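Local coordinates for protein ribonucleoside-diphosphate reductase (PDB 5IM3) that probably reduces ribonucleoside diphosphates to the deoxyribonucleotide precursors of DNA, and binds dATP in an N-terminal ATP cone, at residues D47-A52 / E80-T85; K55-V60 / D73-L78; A108-G113 / D120-R125. All blocks are in the same frame, centred on the assembly; numbering follows the deposited sequence.

Contact 1 of 3, residues D47-A52 / E80-T85; sequences DKITVA and EQVTAT. With DTP (2'-deoxyadenosine 5'-triphosphate), chain C; DTP (2'-deoxyadenosine 5'-triphosphate), chain D.
Ile49 meets Val82 through one methyl each, with CD1 of Ile49 4.0 Å from CG1 of Val82. The two side chains cross obliquely. Ile49 gets there with CG1 beside the backbone N (chi1 -66°) and an extended chi2, which carries CD1 out toward helix 69-88. Thr83 adds a fringe contact. Thr83 OG1 is hydrogen-bonded to Asp46, Tyr44 and the carbonyl of Thr79.

The same isoleucine serves the nucleotide. Its CG1 lies 3.7 Å from C2' of the chain C dATP, so one side chain packs against both the deoxyribose and helix 69-88. Lys48, one residue earlier, lays CB 3.2 Å from N7 of that adenine. Lys48 CG stays near the base as well, 3.3 Å from N7 of the chain C dATP. Ala52 is one turn on from Lys48. Its CB lies 3.7 Å from O4' of the chain D dATP and 4.0 Å from C3' of the chain C dATP. Helix 46-60 is thus a wall shared by both nucleotides of this ATP cone, the domain that regulates overall activity in this enzyme family.

Further out, Ile101 and Ala108 of helix 98-111 pack on Ile49 and Val82 respectively. Thr50 OG1 is hydrogen-bonded to Thr79 OG1, a polar link between the two helices beside the apolar one. Thr85 OG1 is hydrogen-bonded to Gln81 O, which also accepts from Thr85 N.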
loop_
_atom_site.group_PDB
_atom_site.type_symbol
_atom_site.label_atom_id
_atom_site.label_comp_id
_atom_site.label_asym_id
_atom_site.label_seq_id
_atom_site.Cartn_x
_atom_site.Cartn_y
_atom_site.Cartn_z
ATOM N N ASP A 47 31.213 52.180 -20.394
ATOM C CA ASP A 47 32.091 52.241 -21.558
ATOM C C ASP A 47 33.297 51.323 -21.400
ATOM O O ASP A 47 33.685 50.628 -22.346
ATOM C CB ASP A 47 32.543 53.685 -21.787
ATOM C CG ASP A 47 33.435 53.833 -23.005
ATOM O OD1 ASP A 47 33.170 53.162 -24.024
ATOM O OD2 ASP A 47 34.404 54.622 -22.939
ATOM N N LYS A 48 33.905 51.303 -20.211
ATOM C CA LYS A 48 35.074 50.454 -19.999
ATOM C C LYS A 48 34.732 48.984 -20.210
ATOM O O LYS A 48 35.555 48.217 -20.725
ATOM C CB LYS A 48 35.644 50.686 -18.598
ATOM C CG LYS A 48 36.113 52.114 -18.345
ATOM C CD LYS A 48 37.255 52.507 -19.273
ATOM C CE LYS A 48 37.762 53.908 -18.971
ATOM N NZ LYS A 48 38.906 54.294 -19.847
ATOM N N ILE A 49 33.524 48.572 -19.823
ATOM C CA ILE A 49 33.083 47.208 -20.102
ATOM C C ILE A 49 32.818 47.036 -21.592
ATOM O O ILE A 49 33.236 46.047 -22.205
ATOM C CB ILE A 49 31.834 46.863 -19.271
ATOM C CG1 ILE A 49 32.189 46.822 -17.783
ATOM C CG2 ILE A 49 31.243 45.525 -19.724
ATOM C CD1 ILE A 49 31.012 46.560 -16.863
ATOM N N THR A 50 32.108 47.994 -22.191
ATOM C CA THR A 50 31.806 47.916 -23.616
ATOM C C THR A 50 33.081 47.883 -24.449
ATOM O O THR A 50 33.180 47.116 -25.415
ATOM C CB THR A 50 30.929 49.100 -24.026
ATOM O OG1 THR A 50 29.662 49.008 -23.362
ATOM C CG2 THR A 50 30.708 49.122 -25.534
ATOM N N VAL A 51 34.062 48.715 -24.099
ATOM C CA VAL A 51 35.328 48.713 -24.826
ATOM C C VAL A 51 36.024 47.368 -24.666
ATOM O O VAL A 51 36.525 46.794 -25.639
ATOM C CB VAL A 51 36.217 49.879 -24.347
ATOM C CG1 VAL A 51 37.632 49.741 -24.880
ATOM C CG2 VAL A 51 35.625 51.212 -24.783
ATOM N N ALA A 52 36.052 46.836 -23.442
ATOM C CA ALA A 52 36.762 45.586 -23.191
ATOM C C ALA A 52 36.208 44.455 -24.051
ATOM O O ALA A 52 36.959 43.759 -24.744
ATOM C CB ALA A 52 36.679 45.225 -21.708
ATOM N N GLU A 80 24.782 45.210 -20.619
ATOM C CA GLU A 80 23.591 45.533 -19.842
ATOM C C GLU A 80 23.329 44.485 -18.768
ATOM O O GLU A 80 23.096 44.824 -17.602
ATOM C CB GLU A 80 22.386 45.670 -20.776
ATOM C CG GLU A 80 21.038 45.712 -20.066
ATOM C CD GLU A 80 20.941 46.835 -19.050
ATOM O OE1 GLU A 80 21.763 47.775 -19.115
ATOM O OE2 GLU A 80 20.042 46.776 -18.186
ATOM N N GLN A 81 23.359 43.203 -19.138
ATOM C CA GLN A 81 23.088 42.158 -18.158
ATOM C C GLN A 81 24.212 42.023 -17.140
ATOM O O GLN A 81 23.992 41.447 -16.069
ATOM C CB GLN A 81 22.836 40.820 -18.860
ATOM C CG GLN A 81 23.972 40.322 -19.735
ATOM C CD GLN A 81 23.555 39.147 -20.604
ATOM O OE1 GLN A 81 22.410 39.068 -21.052
ATOM N NE2 GLN A 81 24.481 38.227 -20.842
ATOM N N VAL A 82 25.403 42.545 -17.438
ATOM C CA VAL A 82 26.448 42.634 -16.423
ATOM C C VAL A 82 26.144 43.764 -15.450
ATOM O O VAL A 82 26.074 43.557 -14.233
ATOM C CB VAL A 82 27.827 42.815 -17.085
ATOM C CG1 VAL A 82 28.880 43.244 -16.052
ATOM C CG2 VAL A 82 28.255 41.526 -17.773
ATOM N N THR A 83 25.961 44.980 -15.974
ATOM C CA THR A 83 25.621 46.108 -15.116
ATOM C C THR A 83 24.352 45.834 -14.321
ATOM O O THR A 83 24.232 46.272 -13.171
ATOM C CB THR A 83 25.461 47.377 -15.959
ATOM O OG1 THR A 83 26.696 47.667 -16.628
ATOM C CG2 THR A 83 25.070 48.567 -15.090
ATOM N N ALA A 84 23.400 45.108 -14.911
ATOM C CA ALA A 84 22.174 44.775 -14.194
ATOM C C ALA A 84 22.458 43.838 -13.027
ATOM O O ALA A 84 21.851 43.970 -11.959
ATOM C CB ALA A 84 21.163 44.148 -15.152
ATOM N N THR A 85 23.382 42.891 -13.209
ATOM C CA THR A 85 23.693 41.946 -12.141
ATOM C C THR A 85 24.188 42.669 -10.892
ATOM O O THR A 85 23.781 42.337 -9.772
ATOM C CB THR A 85 24.736 40.936 -12.621
ATOM O OG1 THR A 85 24.296 40.335 -13.845
ATOM C CG2 THR A 85 24.947 39.844 -11.578
HETATM P PG DTP C . 43.959 49.848 -17.353
HETATM O O1G DTP C . 43.574 51.050 -18.129
HETATM O O2G DTP C . 43.761 48.541 -18.143
HETATM O O3G DTP C . 45.396 49.893 -16.876
HETATM P PB DTP C . 41.981 48.493 -15.844
HETATM O O1B DTP C . 42.585 47.171 -16.114
HETATM O O2B DTP C . 41.347 48.557 -14.467
HETATM O O3B DTP C . 43.048 49.650 -16.063
HETATM P PA DTP C . 40.893 48.092 -18.418
HETATM O O1A DTP C . 40.194 48.935 -19.405
HETATM O O2A DTP C . 42.293 47.640 -18.845
HETATM O O3A DTP C . 40.941 48.812 -17.002
HETATM O "O5'" DTP C . 40.072 46.837 -18.031
HETATM C "C5'" DTP C . 38.729 47.105 -17.617
HETATM C "C4'" DTP C . 38.109 45.904 -16.958
HETATM O "O4'" DTP C . 37.590 46.288 -15.671
HETATM C "C3'" DTP C . 36.902 45.365 -17.711
HETATM O "O3'" DTP C . 36.650 43.994 -17.400
HETATM C "C2'" DTP C . 35.779 46.260 -17.202
HETATM C "C1'" DTP C . 36.230 46.683 -15.808
HETATM N N9 DTP C . 36.134 48.120 -15.560
HETATM C C8 DTP C . 37.033 49.105 -15.869
HETATM N N7 DTP C . 36.615 50.318 -15.599
HETATM C C5 DTP C . 35.350 50.117 -15.069
HETATM C C6 DTP C . 34.373 51.007 -14.586
HETATM N N6 DTP C . 34.480 52.338 -14.670
HETATM N N1 DTP C . 33.235 50.475 -14.088
HETATM C C2 DTP C . 33.088 49.146 -14.097
HETATM N N3 DTP C . 33.924 48.216 -14.559
HETATM C C4 DTP C . 35.044 48.767 -15.029
HETATM P PG DTP D . 46.212 45.211 -17.790
HETATM O O1G DTP D . 45.386 46.399 -17.840
HETATM O O2G DTP D . 47.234 45.138 -18.878
HETATM O O3G DTP D . 46.880 45.007 -16.463
HETATM P PB DTP D . 43.783 43.763 -18.458
HETATM O O1B DTP D . 42.912 44.757 -17.809
HETATM O O2B DTP D . 43.272 42.357 -18.179
HETATM O O3B DTP D . 45.289 43.929 -17.972
HETATM P PA DTP D . 43.668 45.390 -20.837
HETATM O O1A DTP D . 44.514 45.370 -22.048
HETATM O O2A DTP D . 43.981 46.597 -19.940
HETATM O O3A DTP D . 43.859 44.038 -20.021
HETATM O "O5'" DTP D . 42.120 45.380 -21.115
HETATM C "C5'" DTP D . 41.597 44.560 -22.170
HETATM C "C4'" DTP D . 40.525 43.618 -21.676
HETATM O "O4'" DTP D . 39.634 43.312 -22.769
HETATM C "C3'" DTP D . 41.042 42.276 -21.139
HETATM O "O3'" DTP D . 40.585 42.059 -19.803
HETATM C "C2'" DTP D . 40.441 41.228 -22.076
HETATM C "C1'" DTP D . 39.923 42.021 -23.263
HETATM N N9 DTP D . 40.851 42.135 -24.386
HETATM C C8 DTP D . 41.590 43.216 -24.786
HETATM N N7 DTP D . 42.376 42.979 -25.809
HETATM C C5 DTP D . 42.135 41.646 -26.105
HETATM C C6 DTP D . 42.657 40.782 -27.086
HETATM N N6 DTP D . 43.621 41.127 -27.942
HETATM N N1 DTP D . 42.181 39.521 -27.127
HETATM C C2 DTP D . 41.255 39.154 -26.238
HETATM N N3 DTP D . 40.703 39.871 -25.258
HETATM C C4 DTP D . 41.189 41.117 -25.243
#

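Contact 2 of 3, residues K55-V60 / D73-L78; sequences KAFLAV and DTVRRL. With DTP (2'-deoxyadenosine 5'-triphosphate), chain D.
Phe57 places its ring against helix 69-88 with CG beside the backbone N (chi1 -87°). On the facing helix, Val75 has CG1 anti to its own N (chi1 177°), which leaves CG2 as the methyl that meets the ring. Thr74 touches the ring with CG2, while its OG1 is hydrogen-bonded to the carbonyl of Arg70 in its own helix.

Three aliphatic groups gather along the CD2-CE2-CZ side of the ring. Val75 CG2 is 4.1 Å from Phe57 CD2, and the two side chains run alongside each other, pointing opposite ways. Thr74 CG2 is 4.1 Å from Phe57 CZ, with the side chains at about a right angle. Leu78 CD1 comes to the ring edge, near its plane, 4.4 Å from Phe57 CE2. No hydrogen bond crosses, so the contact is apolar packing.

A different side of 55-60 meets the chain D dATP. Two alanines and the aliphatic part of Lys55 lie against the adenine. Lys55 CB is 3.5 Å from C8 of this base, and Ala59 CB is 3.5 Å from its N1. Ala56 CB is 3.7 Å from N3 of the chain D adenine. Lys55 NZ comes 3.7 Å from O5' of the same nucleotide.

The short axes of 55-60 and 73-78 approach to 11.6 Å, their directions 142° apart, a roughly antiparallel pair in the ATP cone. Leu109 of helix 98-111 also packs on Phe57. Val117 and Tyr121 of helix 115-138 pack on Ala56. Tyr829 OH of the second subunit is hydrogen-bonded to Asp73 OD2, and Tyr829 packs on Thr74.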
loop_
_atom_site.group_PDB
_atom_site.type_symbol
_atom_site.label_atom_id
_atom_site.label_comp_id
_atom_site.label_asym_id
_atom_site.label_seq_id
_atom_site.Cartn_x
_atom_site.Cartn_y
_atom_site.Cartn_z
ATOM N N LYS A 55 37.001 44.871 -27.748
ATOM C CA LYS A 55 38.367 44.464 -28.061
ATOM C C LYS A 55 38.440 42.970 -28.345
ATOM O O LYS A 55 39.121 42.539 -29.284
ATOM C CB LYS A 55 39.310 44.820 -26.912
ATOM C CG LYS A 55 39.510 46.308 -26.651
ATOM C CD LYS A 55 40.654 46.516 -25.657
ATOM C CE LYS A 55 40.685 47.922 -25.065
ATOM N NZ LYS A 55 40.882 47.910 -23.578
ATOM N N ALA A 56 37.741 42.161 -27.544
ATOM C CA ALA A 56 37.821 40.712 -27.698
ATOM C C ALA A 56 37.138 40.242 -28.975
ATOM O O ALA A 56 37.582 39.266 -29.589
ATOM C CB ALA A 56 37.207 40.020 -26.481
ATOM N N PHE A 57 36.059 40.909 -29.389
ATOM C CA PHE A 57 35.432 40.555 -30.658
ATOM C C PHE A 57 36.339 40.911 -31.828
ATOM O O PHE A 57 36.506 40.113 -32.758
ATOM C CB PHE A 57 34.080 41.252 -30.796
ATOM C CG PHE A 57 32.940 40.494 -30.174
ATOM C CD1 PHE A 57 32.268 39.519 -30.892
ATOM C CD2 PHE A 57 32.536 40.762 -28.877
ATOM C CE1 PHE A 57 31.219 38.821 -30.326
ATOM C CE2 PHE A 57 31.488 40.067 -28.304
ATOM C CZ PHE A 57 30.829 39.096 -29.027
ATOM N N LEU A 58 36.945 42.099 -31.794
ATOM C CA LEU A 58 37.833 42.516 -32.870
ATOM C C LEU A 58 39.136 41.735 -32.894
ATOM O O LEU A 58 39.860 41.807 -33.892
ATOM C CB LEU A 58 38.127 44.012 -32.753
ATOM C CG LEU A 58 37.009 44.926 -33.253
ATOM C CD1 LEU A 58 37.264 46.362 -32.821
ATOM C CD2 LEU A 58 36.871 44.835 -34.772
ATOM N N ALA A 59 39.449 40.990 -31.835
ATOM C CA ALA A 59 40.667 40.191 -31.829
ATOM C C ALA A 59 40.475 38.886 -32.590
ATOM O O ALA A 59 41.348 38.480 -33.362
ATOM C CB ALA A 59 41.103 39.912 -30.391
ATOM N N VAL A 60 39.335 38.224 -32.393
ATOM C CA VAL A 60 39.100 36.954 -33.065
ATOM C C VAL A 60 38.631 37.181 -34.497
ATOM O O VAL A 60 38.966 36.397 -35.391
ATOM C CB VAL A 60 38.093 36.111 -32.264
ATOM C CG1 VAL A 60 38.523 36.033 -30.804
ATOM C CG2 VAL A 60 36.693 36.681 -32.379
ATOM N N ASP A 73 25.356 45.622 -31.179
ATOM C CA ASP A 73 24.130 45.165 -30.533
ATOM C C ASP A 73 24.426 44.096 -29.487
ATOM O O ASP A 73 23.841 44.101 -28.399
ATOM C CB ASP A 73 23.153 44.631 -31.582
ATOM C CG ASP A 73 21.728 44.564 -31.075
ATOM O OD1 ASP A 73 21.379 45.350 -30.168
ATOM O OD2 ASP A 73 20.951 43.734 -31.594
ATOM N N THR A 74 25.337 43.173 -29.799
ATOM C CA THR A 74 25.666 42.099 -28.866
ATOM C C THR A 74 26.381 42.637 -27.632
ATOM O O THR A 74 26.015 42.309 -26.499
ATOM C CB THR A 74 26.530 41.047 -29.561
ATOM O OG1 THR A 74 25.869 40.590 -30.745
ATOM C CG2 THR A 74 26.781 39.863 -28.640
ATOM N N VAL A 75 27.411 43.462 -27.835
ATOM C CA VAL A 75 28.203 43.960 -26.712
ATOM C C VAL A 75 27.313 44.702 -25.724
ATOM O O VAL A 75 27.331 44.429 -24.518
ATOM C CB VAL A 75 29.348 44.856 -27.219
ATOM C CG1 VAL A 75 30.129 45.439 -26.054
ATOM C CG2 VAL A 75 30.277 44.069 -28.135
ATOM N N ARG A 76 26.519 45.655 -26.220
ATOM C CA ARG A 76 25.665 46.438 -25.335
ATOM C C ARG A 76 24.636 45.565 -24.633
ATOM O O ARG A 76 24.169 45.912 -23.542
ATOM C CB ARG A 76 24.972 47.549 -26.123
ATOM C CG ARG A 76 25.925 48.602 -26.661
ATOM C CD ARG A 76 25.194 49.634 -27.508
ATOM N NE ARG A 76 24.184 50.368 -26.746
ATOM C CZ ARG A 76 23.368 51.286 -27.263
ATOM N NH1 ARG A 76 23.428 51.593 -28.549
ATOM N NH2 ARG A 76 22.483 51.901 -26.493
ATOM N N ARG A 77 24.265 44.435 -25.238
ATOM C CA ARG A 77 23.397 43.488 -24.550
ATOM C C ARG A 77 24.146 42.784 -23.426
ATOM O O ARG A 77 23.626 42.647 -22.313
ATOM C CB ARG A 77 22.837 42.471 -25.545
ATOM C CG ARG A 77 21.879 41.461 -24.930
ATOM C CD ARG A 77 21.388 40.453 -25.960
ATOM N NE ARG A 77 22.487 39.698 -26.555
ATOM C CZ ARG A 77 23.098 38.671 -25.970
ATOM N NH1 ARG A 77 22.727 38.268 -24.761
ATOM N NH2 ARG A 77 24.090 38.048 -26.592
ATOM N N LEU A 78 25.374 42.339 -23.698
ATOM C CA LEU A 78 26.185 41.715 -22.659
ATOM C C LEU A 78 26.533 42.713 -21.562
ATOM O O LEU A 78 26.491 42.377 -20.373
ATOM C CB LEU A 78 27.457 41.130 -23.274
ATOM C CG LEU A 78 27.268 40.066 -24.356
ATOM C CD1 LEU A 78 28.609 39.715 -24.974
ATOM C CD2 LEU A 78 26.599 38.825 -23.792
HETATM P PG DTP D . 46.212 45.211 -17.790
HETATM O O1G DTP D . 45.386 46.399 -17.840
HETATM O O2G DTP D . 47.234 45.138 -18.878
HETATM O O3G DTP D . 46.880 45.007 -16.463
HETATM P PB DTP D . 43.783 43.763 -18.458
HETATM O O1B DTP D . 42.912 44.757 -17.809
HETATM O O2B DTP D . 43.272 42.357 -18.179
HETATM O O3B DTP D . 45.289 43.929 -17.972
HETATM P PA DTP D . 43.668 45.390 -20.837
HETATM O O1A DTP D . 44.514 45.370 -22.048
HETATM O O2A DTP D . 43.981 46.597 -19.940
HETATM O O3A DTP D . 43.859 44.038 -20.021
HETATM O "O5'" DTP D . 42.120 45.380 -21.115
HETATM C "C5'" DTP D . 41.597 44.560 -22.170
HETATM C "C4'" DTP D . 40.525 43.618 -21.676
HETATM O "O4'" DTP D . 39.634 43.312 -22.769
HETATM C "C3'" DTP D . 41.042 42.276 -21.139
HETATM O "O3'" DTP D . 40.585 42.059 -19.803
HETATM C "C2'" DTP D . 40.441 41.228 -22.076
HETATM C "C1'" DTP D . 39.923 42.021 -23.263
HETATM N N9 DTP D . 40.851 42.135 -24.386
HETATM C C8 DTP D . 41.590 43.216 -24.786
HETATM N N7 DTP D . 42.376 42.979 -25.809
HETATM C C5 DTP D . 42.135 41.646 -26.105
HETATM C C6 DTP D . 42.657 40.782 -27.086
HETATM N N6 DTP D . 43.621 41.127 -27.942
HETATM N N1 DTP D . 42.181 39.521 -27.127
HETATM C C2 DTP D . 41.255 39.154 -26.238
HETATM N N3 DTP D . 40.703 39.871 -25.258
HETATM C C4 DTP D . 41.189 41.117 -25.243
#

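Contact 3 of 3, residues A108-G113 / D120-R125; sequences ALMRAG and DYVIYR. With DTP (2'-deoxyadenosine 5'-triphosphate), chain D.
Leu109 and Tyr121 meet at about a right angle, with CD1 of Leu109 4.0 Å from CD2 of the tyrosine ring. Beside them Met110 reaches across in an extended chain. Its CE lies 3.9 Å from CG2 of Val122, again with the side chains nearly perpendicular. These two pairs are the whole contact between the segments, and all four residues are buried.

Tyr121 is the tightly held member. It has CG anti to the backbone N (chi1 -165°), which swings the ring between helix 98-111 and the nucleotide. Deoxyribose C2' of the chain D dATP sits 3.6 Å above the ring plane, over its centre, a CH-pi arrangement. The phenol OH is hydrogen-bonded to Gln102, another residue of the dATP site.

One turn on, the adenine of the same nucleotide lies over one face of the Tyr124 ring, the two planes nearly parallel. C5 of the base is 3.4 Å above the Tyr124 ring plane, over the centre. Tyr124 OH then donates to O1A of the alpha phosphate at 2.7 Å. One residue therefore grips both base and phosphate.

Against this packed core stands the end of helix 98-111. Arg111 is exposed there, and the helix closes in a Schellman motif at Gly113, whose positive phi (70°) suits glycine. The second subunit covers the buried Met110 and Val122 with its own Met110 and Ile123. Arg125 forms salt bridges with Glu99, Asp103 and Glu106 of helix 98-111.

No polar bond joins the two segments directly. Apolar packing holds the helices, Tyr121 offers its ring face to the sugar, and Tyr124 bonds the phosphate, consistent with a dATP site of an ATP cone.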
loop_
_atom_site.group_PDB
_atom_site.type_symbol
_atom_site.label_atom_id
_atom_site.label_comp_id
_atom_site.label_asym_id
_atom_site.label_seq_id
_atom_site.Cartn_x
_atom_site.Cartn_y
_atom_site.Cartn_z
ATOM N N ALA A 108 28.946 36.461 -18.955
ATOM C CA ALA A 108 27.977 36.885 -19.961
ATOM C C ALA A 108 28.359 36.371 -21.344
ATOM O O ALA A 108 27.513 35.856 -22.083
ATOM C CB ALA A 108 27.860 38.410 -19.964
ATOM N N LEU A 109 29.636 36.509 -21.715
ATOM C CA LEU A 109 30.098 35.968 -22.990
ATOM C C LEU A 109 29.853 34.466 -23.068
ATOM O O LEU A 109 29.429 33.950 -24.110
ATOM C CB LEU A 109 31.584 36.270 -23.182
ATOM C CG LEU A 109 31.952 37.688 -23.624
ATOM C CD1 LEU A 109 33.426 37.970 -23.351
ATOM C CD2 LEU A 109 31.630 37.885 -25.100
ATOM N N MET A 110 30.105 33.750 -21.970
ATOM C CA MET A 110 30.009 32.295 -21.987
ATOM C C MET A 110 28.562 31.825 -22.072
ATOM O O MET A 110 28.250 30.905 -22.836
ATOM C CB MET A 110 30.684 31.718 -20.746
ATOM C CG MET A 110 32.195 31.832 -20.763
ATOM S SD MET A 110 32.918 31.194 -19.246
ATOM C CE MET A 110 34.659 31.509 -19.528
ATOM N N ARG A 111 27.662 32.425 -21.285
ATOM C CA ARG A 111 26.266 32.006 -21.330
ATOM C C ARG A 111 25.629 32.301 -22.679
ATOM O O ARG A 111 24.653 31.640 -23.046
ATOM C CB ARG A 111 25.462 32.683 -20.217
ATOM C CG ARG A 111 25.857 32.251 -18.813
ATOM C CD ARG A 111 24.813 32.660 -17.786
ATOM N NE ARG A 111 23.763 31.649 -17.644
ATOM C CZ ARG A 111 23.681 30.771 -16.646
ATOM N NH1 ARG A 111 24.579 30.763 -15.668
ATOM N NH2 ARG A 111 22.683 29.895 -16.618
ATOM N N ALA A 112 26.158 33.274 -23.419
ATOM C CA ALA A 112 25.702 33.572 -24.769
ATOM C C ALA A 112 26.284 32.628 -25.813
ATOM O O ALA A 112 26.037 32.825 -27.007
ATOM C CB ALA A 112 26.059 35.015 -25.134
ATOM N N GLY A 113 27.045 31.618 -25.401
ATOM C CA GLY A 113 27.622 30.684 -26.347
ATOM C C GLY A 113 28.725 31.247 -27.214
ATOM O O GLY A 113 29.023 30.672 -28.263
ATOM N N ASP A 120 39.233 33.551 -25.883
ATOM C CA ASP A 120 40.306 34.503 -26.144
ATOM C C ASP A 120 40.276 35.645 -25.138
ATOM O O ASP A 120 41.321 36.237 -24.842
ATOM C CB ASP A 120 40.211 35.023 -27.577
ATOM C CG ASP A 120 40.641 33.982 -28.594
ATOM O OD1 ASP A 120 41.763 33.452 -28.453
ATOM O OD2 ASP A 120 39.855 33.673 -29.515
ATOM N N TYR A 121 39.100 35.955 -24.592
ATOM C CA TYR A 121 39.026 36.894 -23.479
ATOM C C TYR A 121 39.742 36.330 -22.258
ATOM O O TYR A 121 40.549 37.018 -21.623
ATOM C CB TYR A 121 37.564 37.209 -23.154
ATOM C CG TYR A 121 37.377 38.429 -22.283
ATOM C CD1 TYR A 121 37.557 38.361 -20.909
ATOM C CD2 TYR A 121 37.015 39.652 -22.835
ATOM C CE1 TYR A 121 37.390 39.473 -20.110
ATOM C CE2 TYR A 121 36.841 40.771 -22.043
ATOM C CZ TYR A 121 37.030 40.676 -20.681
ATOM O OH TYR A 121 36.861 41.786 -19.885
ATOM N N VAL A 122 39.466 35.065 -21.927
ATOM C CA VAL A 122 40.136 34.410 -20.807
ATOM C C VAL A 122 41.643 34.395 -21.027
ATOM O O VAL A 122 42.422 34.793 -20.152
ATOM C CB VAL A 122 39.584 32.984 -20.615
ATOM C CG1 VAL A 122 40.506 32.154 -19.720
ATOM C CG2 VAL A 122 38.182 33.025 -20.028
ATOM N N ILE A 123 42.074 33.922 -22.199
ATOM C CA ILE A 123 43.501 33.768 -22.473
ATOM C C ILE A 123 44.221 35.100 -22.307
ATOM O O ILE A 123 45.220 35.203 -21.583
ATOM C CB ILE A 123 43.709 33.187 -23.885
ATOM C CG1 ILE A 123 43.296 31.711 -23.909
ATOM C CG2 ILE A 123 45.163 33.363 -24.343
ATOM C CD1 ILE A 123 43.151 31.134 -25.309
ATOM N N TYR A 124 43.729 36.136 -22.988
ATOM C CA TYR A 124 44.354 37.451 -22.903
ATOM C C TYR A 124 44.365 37.956 -21.466
ATOM O O TYR A 124 45.383 38.461 -20.980
ATOM C CB TYR A 124 43.620 38.433 -23.817
ATOM C CG TYR A 124 44.186 39.836 -23.808
ATOM C CD1 TYR A 124 43.822 40.748 -22.824
ATOM C CD2 TYR A 124 45.076 40.253 -24.788
ATOM C CE1 TYR A 124 44.333 42.029 -22.813
ATOM C CE2 TYR A 124 45.591 41.535 -24.787
ATOM C CZ TYR A 124 45.214 42.418 -23.796
ATOM O OH TYR A 124 45.721 43.697 -23.781
ATOM N N ARG A 125 43.236 37.830 -20.769
ATOM C CA ARG A 125 43.171 38.292 -19.388
ATOM C C ARG A 125 44.172 37.550 -18.513
ATOM O O ARG A 125 44.751 38.132 -17.588
ATOM C CB ARG A 125 41.755 38.115 -18.840
ATOM C CG ARG A 125 41.623 38.439 -17.357
ATOM C CD ARG A 125 40.287 37.993 -16.822
ATOM N NE ARG A 125 40.234 38.069 -15.368
ATOM C CZ ARG A 125 39.229 37.601 -14.636
ATOM N NH1 ARG A 125 38.188 37.021 -15.225
ATOM N NH2 ARG A 125 39.261 37.715 -13.317
HETATM P PG DTP D . 46.212 45.211 -17.790
HETATM O O1G DTP D . 45.386 46.399 -17.840
HETATM O O2G DTP D . 47.234 45.138 -18.878
HETATM O O3G DTP D . 46.880 45.007 -16.463
HETATM P PB DTP D . 43.783 43.763 -18.458
HETATM O O1B DTP D . 42.912 44.757 -17.809
HETATM O O2B DTP D . 43.272 42.357 -18.179
HETATM O O3B DTP D . 45.289 43.929 -17.972
HETATM P PA DTP D . 43.668 45.390 -20.837
HETATM O O1A DTP D . 44.514 45.370 -22.048
HETATM O O2A DTP D . 43.981 46.597 -19.940
HETATM O O3A DTP D . 43.859 44.038 -20.021
HETATM O "O5'" DTP D . 42.120 45.380 -21.115
HETATM C "C5'" DTP D . 41.597 44.560 -22.170
HETATM C "C4'" DTP D . 40.525 43.618 -21.676
HETATM O "O4'" DTP D . 39.634 43.312 -22.769
HETATM C "C3'" DTP D . 41.042 42.276 -21.139
HETATM O "O3'" DTP D . 40.585 42.059 -19.803
HETATM C "C2'" DTP D . 40.441 41.228 -22.076
HETATM C "C1'" DTP D . 39.923 42.021 -23.263
HETATM N N9 DTP D . 40.851 42.135 -24.386
HETATM C C8 DTP D . 41.590 43.216 -24.786
HETATM N N7 DTP D . 42.376 42.979 -25.809
HETATM C C5 DTP D . 42.135 41.646 -26.105
HETATM C C6 DTP D . 42.657 40.782 -27.086
HETATM N N6 DTP D . 43.621 41.127 -27.942
HETATM N N1 DTP D . 42.181 39.521 -27.127
HETATM C C2 DTP D . 41.255 39.154 -26.238
HETATM N N3 DTP D . 40.703 39.871 -25.258
HETATM C C4 DTP D . 41.189 41.117 -25.243
#

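Overall arrangement
All three contacts are buried apolar packing within one ATP cone, and in each the touching residues lie in its interior. Contacts 1 and 2 hold the same two helices, 46-60 and 69-88, at successive places. Contact 3 joins the other pair, 98-111 and 115-138. The pairs interlock where Leu78 CD1 meets Leu109 CD2 at 3.5 Å. Contact 1 borders both dATP molecules, whereas contacts 2 and 3 line the chain D molecule from different helices: alanines and Lys55 in one, two tyrosines, one of them bonded to the phosphate, in the other. Contacts 2 and 3 also reach the second subunit, which does not touch the segments of contact 1.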